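Local coordinates for putative mandelate racemase (Salmonella typhimurium, PDB 2O56), which probably acts as a magnesium-dependent hydro-lyase (dehydratase) of the enolase superfamily, though its substrate is unknown, at residues 242-247 with 343-348; 320-325 with 335-340; 256-261 with 267-272. All coordinates share one frame; numbering follows the deposited sequence.

Contact 1. Residues 242-247 with 343-348; sequences GIFYYE and NFVIHE. With MG (magnesium ion), chain I.
E247 OE2 is gripped by the magnesium ion at 2.2 Å and by water 1, a longer partner. Water 1 also donates to E348 OE1, at 2.7 Å, and so joins the two carboxylates. A second bridge starts at the metal. Water 2 is one of its ligands and donates to E348 OE2 at 3.0 Å. E221, E273 and water 3 are further ligands of the ion. The two glutamates do not touch: E247 OE2 and E348 OE2 are 5.2 Å apart. K172 forms salt bridges with both side chains. E247 reaches the metal with CG anti to the backbone N (chi1 173°) and an extended chain. The metal lies at the C-terminal ends of the barrel strands, the active-site end in the enolase superfamily. Strands 246-247 and 347-350 bring their glutamates toward each other across the barrel interior. Away from the metal the contact is apolar. The rim atom CZ of F244 meets V345 CG2 obliquely at 4.0 Å. I346 CG2 lies at the edge of the F244 ring, near its plane, and also at the edge of the Y245 ring. The phenol oxygen Y245 OH comes within 3.3 Å of I346 CG2. That oxygen is hydrogen-bonded to Q321. P192 of the second subunit packs on F244, Y245 and V345.

Contact 2. Residues 320-325 with 335-340; sequences VQIHVC and LHMETA
I322 and E338 carry most of this contact, and M337 adds to it. The E338 side chain runs out extended from the helix and lies at a slant across I322. Its CG lies 3.6 Å from I322 CG1. At the end of the chain, E338 OE2 takes a weak hydrogen bond from I322 N, at 3.3 Å and bent to 134°. The same oxygen packs against I322 CB at 3.4 Å. A water bridges the same two residues. Water 4 donates to E338 OE2 at 2.7 Å and to I322 O at 2.6 Å. The backbone N and O of I322 are thus both tied to OE2, one directly and one through water. The other carboxylate oxygen, E338 OE1, is hydrogen-bonded to H347 ND1.

The segments belong to one beta-alpha unit of the barrel. Residues 320-325 leave strand 319-320, and helix 328-340 packs back on them. I322 turns CG1 beside its own backbone N (chi1 -58°), and CD1 then meets M337 CG at 4.2 Å, the two side chains crossing at about a right angle. V306 of helix 302-314 touches both I322 and M337.

I322 O has one more donor. Q321 NE2 bonds to it almost straight, at 177°, from above the carbonyl plane, while the oxygen lies in the amide plane of Q321. This bond and those to OE1 fix the rotation of the amide; the Q321 side chain is about 7 Å from the magnesium ion (nearest atoms). Its OE1, a partner of Y245, is also hydrogen-bonded to Y133 and Q294.

Contact 3. Residues 256-261 with 267-272; sequences AQMKQV and IPLAAG
M258 lies along L269 and ends at A271. From CB its chain leaves with CG anti to the backbone N (chi1 -162°), then bends at both following torsions. CG meets L269 CD1 at 4.0 Å. SD passes the same methyl at 4.1 Å. The tip, CE, reaches A271 CB at 3.9 Å. M258 and L269 run alongside each other in opposite senses. The bent methionine chain reaches both L269 and A271, whose CB atoms both face the helix.

L269 points at the helix from the strand. Its CD1 also touches the carbonyl oxygen M258 O, at 3.4 Å, and V261 CB at 4.0 Å. CD2 lies near V261 CG1. Helix 255-264 follows strand 246-247 and leads into strand 269-271, a beta-alpha-beta crossover of the barrel. The short helix and strand segments run nearly antiparallel, at 153°, with their axes 10.1 Å apart.

The A271 side chain is about 4 Å from that of E248 and about 9 Å from the magnesium ion, nearest atoms. No hydrogen bond joins the two segments. The helix is therefore held to the strand here by van der Waals contact of aliphatic and thioether groups, with one backbone carbonyl oxygen against a methyl.

How the contacts relate
From the N terminus, residues 242-247 come first and open contact 1. The chain then forms helix 255-264 and turns into strand 269-271, where contact 3 closes a short loop of one beta-alpha-beta unit. Further along, residues 320-325 lead through helix 328-340, and contact 2 closes a second short loop. Residues 343-348 follow, and only there does contact 1 close. Contacts 2 and 3 are both nested inside it, in series, and do not touch each other. Contact 1 spans the barrel and touches both. It meets contact 2 where strand 347-350 lies beside helix 328-340 and the 320-325 loop. Backbone hydrogen bonds between Y246 and the 267-272 segment join it to contact 3 in one parallel sheet.

Contact 1. Residues 242-247 with 343-348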
# COMPACT_ATOMS: atom_id res chain seq x y z
N GLY A 242 21.48 2.15 -26.14
CA GLY A 242 20.37 2.98 -26.62
C GLY A 242 19.25 2.11 -27.18
O GLY A 242 18.83 2.27 -28.32
N ILE A 243 18.76 1.18 -26.36
CA ILE A 243 17.71 0.21 -26.76
C ILE A 243 16.30 0.82 -26.80
O ILE A 243 15.87 1.50 -25.84
CB ILE A 243 17.81 -1.06 -25.84
CG1 ILE A 243 19.21 -1.65 -25.93
CG2 ILE A 243 16.77 -2.14 -26.21
CD1 ILE A 243 19.55 -2.22 -27.34
N PHE A 244 15.58 0.61 -27.91
CA PHE A 244 14.28 1.27 -28.19
C PHE A 244 13.21 0.74 -27.23
O PHE A 244 12.55 1.51 -26.52
CB PHE A 244 13.84 0.93 -29.62
CG PHE A 244 12.78 1.82 -30.18
CD1 PHE A 244 12.89 3.20 -30.13
CD2 PHE A 244 11.68 1.25 -30.82
CE1 PHE A 244 11.90 4.00 -30.68
CE2 PHE A 244 10.68 2.05 -31.38
CZ PHE A 244 10.79 3.43 -31.30
N TYR A 245 13.03 -0.57 -27.23
CA TYR A 245 12.47 -1.24 -26.06
C TYR A 245 12.94 -2.67 -25.89
O TYR A 245 13.61 -3.22 -26.75
CB TYR A 245 10.95 -1.11 -26.06
CG TYR A 245 10.22 -1.44 -27.36
CD1 TYR A 245 9.86 -2.74 -27.68
CD2 TYR A 245 9.82 -0.42 -28.23
CE1 TYR A 245 9.17 -3.03 -28.84
CE2 TYR A 245 9.12 -0.71 -29.40
CZ TYR A 245 8.81 -2.01 -29.70
OH TYR A 245 8.10 -2.30 -30.84
N TYR A 246 12.60 -3.27 -24.74
CA TYR A 246 13.16 -4.53 -24.30
C TYR A 246 11.96 -5.48 -24.20
O TYR A 246 11.11 -5.27 -23.35
CB TYR A 246 13.74 -4.32 -22.90
CG TYR A 246 14.60 -5.44 -22.33
CD1 TYR A 246 15.32 -6.30 -23.16
CD2 TYR A 246 14.70 -5.62 -20.94
CE1 TYR A 246 16.11 -7.31 -22.63
CE2 TYR A 246 15.50 -6.64 -20.39
CZ TYR A 246 16.19 -7.47 -21.24
OH TYR A 246 16.97 -8.47 -20.71
N GLU A 247 11.89 -6.50 -25.06
CA GLU A 247 10.65 -7.23 -25.33
C GLU A 247 10.59 -8.58 -24.61
O GLU A 247 11.52 -9.38 -24.66
CB GLU A 247 10.44 -7.44 -26.85
CG GLU A 247 9.27 -8.34 -27.17
CD GLU A 247 8.94 -8.42 -28.64
OE1 GLU A 247 9.25 -7.49 -29.41
OE2 GLU A 247 8.34 -9.45 -29.03
N ASN A 343 -2.43 5.68 -30.39
CA ASN A 343 -1.23 5.36 -29.65
C ASN A 343 -0.35 4.27 -30.27
O ASN A 343 0.15 3.38 -29.60
CB ASN A 343 -1.53 5.08 -28.17
CG ASN A 343 -2.59 4.04 -27.97
OD1 ASN A 343 -3.56 3.94 -28.73
ND2 ASN A 343 -2.45 3.26 -26.90
N PHE A 344 -0.16 4.36 -31.58
CA PHE A 344 0.67 3.42 -32.32
C PHE A 344 2.13 3.86 -32.20
O PHE A 344 2.39 5.05 -32.27
CB PHE A 344 0.23 3.44 -33.79
CG PHE A 344 1.18 2.76 -34.72
CD1 PHE A 344 1.27 1.38 -34.76
CD2 PHE A 344 1.98 3.51 -35.58
CE1 PHE A 344 2.13 0.76 -35.63
CE2 PHE A 344 2.84 2.88 -36.46
CZ PHE A 344 2.92 1.52 -36.48
N VAL A 345 3.04 2.91 -32.10
CA VAL A 345 4.46 3.15 -32.26
C VAL A 345 5.14 2.61 -33.52
O VAL A 345 5.69 3.36 -34.23
CB VAL A 345 5.32 2.86 -31.01
CG1 VAL A 345 5.12 1.51 -30.46
CG2 VAL A 345 6.84 3.13 -31.27
N ILE A 346 5.10 1.31 -33.72
CA ILE A 346 5.82 0.68 -34.83
C ILE A 346 5.16 -0.66 -35.21
O ILE A 346 4.43 -1.24 -34.40
CB ILE A 346 7.36 0.59 -34.56
CG1 ILE A 346 8.16 0.49 -35.86
CG2 ILE A 346 7.71 -0.47 -33.53
CD1 ILE A 346 9.68 0.71 -35.66
N HIS A 347 5.35 -1.10 -36.45
CA HIS A 347 4.83 -2.38 -36.93
C HIS A 347 5.96 -3.41 -37.04
O HIS A 347 7.12 -3.05 -37.32
CB HIS A 347 4.13 -2.17 -38.29
CG HIS A 347 3.55 -3.41 -38.90
ND1 HIS A 347 2.20 -3.73 -38.81
CD2 HIS A 347 4.11 -4.38 -39.65
CE1 HIS A 347 1.98 -4.86 -39.45
NE2 HIS A 347 3.12 -5.29 -39.96
N GLU A 348 5.64 -4.68 -36.81
CA GLU A 348 6.62 -5.77 -36.85
C GLU A 348 6.61 -6.50 -38.19
O GLU A 348 5.60 -7.07 -38.59
CB GLU A 348 6.34 -6.80 -35.74
CG GLU A 348 7.26 -8.03 -35.78
CD GLU A 348 7.10 -8.94 -34.56
OE1 GLU A 348 6.00 -8.97 -33.97
OE2 GLU A 348 8.08 -9.65 -34.21
MG MG I . 8.21 -11.54 -29.71
O HOH W 1 6.28 -8.42 -31.30
O HOH W 2 7.64 -11.48 -31.86
O HOH W 3 8.91 -12.39 -27.57

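Contact 2. Residues 320-325 with 335-340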
# COMPACT_ATOMS: atom_id res chain seq x y z
N VAL A 320 1.58 1.18 -28.82
CA VAL A 320 1.18 -0.14 -29.27
C VAL A 320 1.99 -0.54 -30.49
O VAL A 320 2.08 0.20 -31.47
CB VAL A 320 -0.31 -0.17 -29.63
CG1 VAL A 320 -0.73 -1.56 -30.08
CG2 VAL A 320 -1.16 0.32 -28.45
N GLN A 321 2.60 -1.72 -30.40
CA GLN A 321 3.11 -2.42 -31.56
C GLN A 321 2.39 -3.75 -31.63
O GLN A 321 2.70 -4.64 -30.85
CB GLN A 321 4.62 -2.68 -31.37
CG GLN A 321 5.20 -3.55 -32.50
CD GLN A 321 5.91 -4.79 -32.00
OE1 GLN A 321 7.00 -4.70 -31.41
NE2 GLN A 321 5.34 -5.94 -32.27
N ILE A 322 1.44 -3.90 -32.55
CA ILE A 322 0.75 -5.17 -32.73
C ILE A 322 1.78 -6.27 -32.97
O ILE A 322 2.71 -6.11 -33.76
CB ILE A 322 -0.30 -5.11 -33.89
CG1 ILE A 322 -1.34 -4.02 -33.60
CG2 ILE A 322 -1.07 -6.44 -34.03
CD1 ILE A 322 -2.14 -4.23 -32.32
N HIS A 323 1.64 -7.38 -32.25
CA HIS A 323 2.44 -8.55 -32.53
C HIS A 323 1.92 -9.22 -33.80
O HIS A 323 0.74 -9.56 -33.89
CB HIS A 323 2.42 -9.56 -31.38
CG HIS A 323 3.12 -10.84 -31.70
ND1 HIS A 323 2.45 -11.94 -32.19
CD2 HIS A 323 4.43 -11.17 -31.68
CE1 HIS A 323 3.32 -12.91 -32.43
NE2 HIS A 323 4.52 -12.47 -32.12
N VAL A 324 2.80 -9.41 -34.78
CA VAL A 324 2.41 -10.07 -36.02
C VAL A 324 3.37 -11.21 -36.33
O VAL A 324 4.53 -10.98 -36.65
CB VAL A 324 2.36 -9.09 -37.23
CG1 VAL A 324 1.90 -9.81 -38.49
CG2 VAL A 324 1.43 -7.92 -36.95
N CYS A 325 2.86 -12.44 -36.25
CA CYS A 325 3.59 -13.61 -36.77
C CYS A 325 2.62 -14.66 -37.30
O CYS A 325 2.42 -15.72 -36.70
CB CYS A 325 4.49 -14.21 -35.68
SG CYS A 325 5.77 -15.36 -36.32
N LEU A 335 -2.50 -3.84 -39.79
CA LEU A 335 -2.43 -2.55 -40.47
C LEU A 335 -3.65 -1.65 -40.25
O LEU A 335 -3.49 -0.44 -40.09
CB LEU A 335 -2.17 -2.73 -41.97
CG LEU A 335 -0.85 -3.42 -42.29
CD1 LEU A 335 -0.73 -3.63 -43.79
CD2 LEU A 335 0.36 -2.65 -41.74
N HIS A 336 -4.84 -2.24 -40.26
CA HIS A 336 -6.07 -1.54 -39.94
C HIS A 336 -6.12 -0.99 -38.51
O HIS A 336 -6.51 0.17 -38.29
CB HIS A 336 -7.28 -2.46 -40.18
CG HIS A 336 -7.57 -2.71 -41.63
ND1 HIS A 336 -8.15 -1.76 -42.45
CD2 HIS A 336 -7.36 -3.79 -42.41
CE1 HIS A 336 -8.28 -2.24 -43.67
NE2 HIS A 336 -7.81 -3.48 -43.67
N MET A 337 -5.75 -1.81 -37.54
CA MET A 337 -5.76 -1.37 -36.15
C MET A 337 -4.74 -0.25 -35.99
O MET A 337 -5.03 0.78 -35.42
CB MET A 337 -5.39 -2.54 -35.22
CG MET A 337 -5.57 -2.27 -33.69
SD MET A 337 -7.29 -2.12 -33.17
CE MET A 337 -7.86 -3.81 -33.34
N GLU A 338 -3.55 -0.48 -36.52
CA GLU A 338 -2.45 0.47 -36.33
C GLU A 338 -2.71 1.80 -37.06
O GLU A 338 -2.09 2.81 -36.74
CB GLU A 338 -1.14 -0.17 -36.78
CG GLU A 338 -0.74 -1.35 -35.89
CD GLU A 338 0.42 -2.16 -36.44
OE1 GLU A 338 0.51 -2.32 -37.67
OE2 GLU A 338 1.22 -2.68 -35.63
N THR A 339 -3.62 1.79 -38.02
CA THR A 339 -3.99 2.99 -38.77
C THR A 339 -4.92 3.86 -37.96
O THR A 339 -4.80 5.09 -37.98
CB THR A 339 -4.66 2.64 -40.13
OG1 THR A 339 -3.72 1.94 -40.94
CG2 THR A 339 -5.11 3.87 -40.89
N ALA A 340 -5.86 3.22 -37.26
CA ALA A 340 -6.91 3.92 -36.54
C ALA A 340 -6.51 4.44 -35.15
O ALA A 340 -6.93 5.53 -34.73
CB ALA A 340 -8.12 3.00 -36.39
O HOH W 4 2.87 -4.81 -35.97

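Contact 3. Residues 256-261 with 267-272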
# COMPACT_ATOMS: atom_id res chain seq x y z
N ALA A 256 4.21 -9.29 -11.24
CA ALA A 256 5.16 -8.60 -10.35
C ALA A 256 6.58 -8.77 -10.83
O ALA A 256 7.43 -7.91 -10.56
CB ALA A 256 5.02 -9.08 -8.90
N GLN A 257 6.85 -9.86 -11.56
CA GLN A 257 8.17 -10.13 -12.10
C GLN A 257 8.51 -9.12 -13.20
O GLN A 257 9.63 -8.61 -13.25
CB GLN A 257 8.28 -11.57 -12.63
CG GLN A 257 7.90 -12.67 -11.65
CD GLN A 257 8.48 -12.49 -10.26
OE1 GLN A 257 7.76 -12.59 -9.26
NE2 GLN A 257 9.77 -12.24 -10.18
N MET A 258 7.55 -8.84 -14.08
CA MET A 258 7.70 -7.75 -15.06
C MET A 258 8.01 -6.40 -14.41
O MET A 258 8.87 -5.63 -14.90
CB MET A 258 6.45 -7.63 -15.95
CG MET A 258 6.66 -6.85 -17.26
SD MET A 258 7.54 -7.77 -18.55
CE MET A 258 6.38 -9.08 -18.90
N LYS A 259 7.30 -6.09 -13.34
CA LYS A 259 7.57 -4.90 -12.53
C LYS A 259 8.98 -4.90 -11.95
O LYS A 259 9.66 -3.87 -11.97
CB LYS A 259 6.51 -4.74 -11.45
CG LYS A 259 6.53 -3.42 -10.67
CD LYS A 259 6.70 -2.20 -11.53
CE LYS A 259 6.76 -0.93 -10.67
NZ LYS A 259 5.66 -0.88 -9.67
N GLN A 260 9.45 -6.06 -11.47
CA GLN A 260 10.81 -6.14 -10.95
C GLN A 260 11.85 -5.83 -12.05
O GLN A 260 12.80 -5.11 -11.78
CB GLN A 260 11.05 -7.50 -10.28
CG GLN A 260 12.45 -7.74 -9.72
CD GLN A 260 12.76 -7.00 -8.43
OE1 GLN A 260 11.93 -6.27 -7.88
NE2 GLN A 260 13.99 -7.18 -7.93
N VAL A 261 11.64 -6.33 -13.27
CA VAL A 261 12.54 -6.01 -14.39
C VAL A 261 12.51 -4.50 -14.69
O VAL A 261 13.55 -3.87 -14.78
CB VAL A 261 12.25 -6.88 -15.66
CG1 VAL A 261 13.27 -6.57 -16.81
CG2 VAL A 261 12.37 -8.36 -15.33
N ILE A 267 15.46 0.53 -19.48
CA ILE A 267 14.99 0.51 -20.87
C ILE A 267 13.46 0.32 -20.74
O ILE A 267 13.05 -0.46 -19.90
CB ILE A 267 15.52 -0.76 -21.56
CG1 ILE A 267 17.06 -0.80 -21.50
CG2 ILE A 267 15.04 -0.85 -23.01
CD1 ILE A 267 17.63 -2.14 -21.88
N PRO A 268 12.65 1.00 -21.58
CA PRO A 268 11.20 0.70 -21.66
C PRO A 268 10.87 -0.77 -22.00
O PRO A 268 11.42 -1.34 -22.95
CB PRO A 268 10.71 1.62 -22.80
CG PRO A 268 11.71 2.73 -22.88
CD PRO A 268 13.04 2.08 -22.53
N LEU A 269 9.97 -1.39 -21.24
CA LEU A 269 9.61 -2.79 -21.48
C LEU A 269 8.44 -2.94 -22.45
O LEU A 269 7.54 -2.10 -22.50
CB LEU A 269 9.26 -3.52 -20.15
CG LEU A 269 10.29 -3.52 -19.01
CD1 LEU A 269 9.89 -4.52 -17.94
CD2 LEU A 269 11.67 -3.84 -19.51
N ALA A 270 8.46 -4.03 -23.23
CA ALA A 270 7.33 -4.39 -24.06
C ALA A 270 6.94 -5.83 -23.83
O ALA A 270 7.78 -6.69 -23.56
CB ALA A 270 7.65 -4.15 -25.54
N ALA A 271 5.64 -6.10 -23.91
CA ALA A 271 5.15 -7.47 -23.85
C ALA A 271 3.74 -7.41 -24.36
O ALA A 271 3.17 -6.32 -24.46
CB ALA A 271 5.17 -7.99 -22.41
N GLY A 272 3.18 -8.57 -24.67
CA GLY A 272 1.76 -8.65 -24.98
C GLY A 272 1.34 -9.81 -25.87
O GLY A 272 0.17 -10.19 -25.89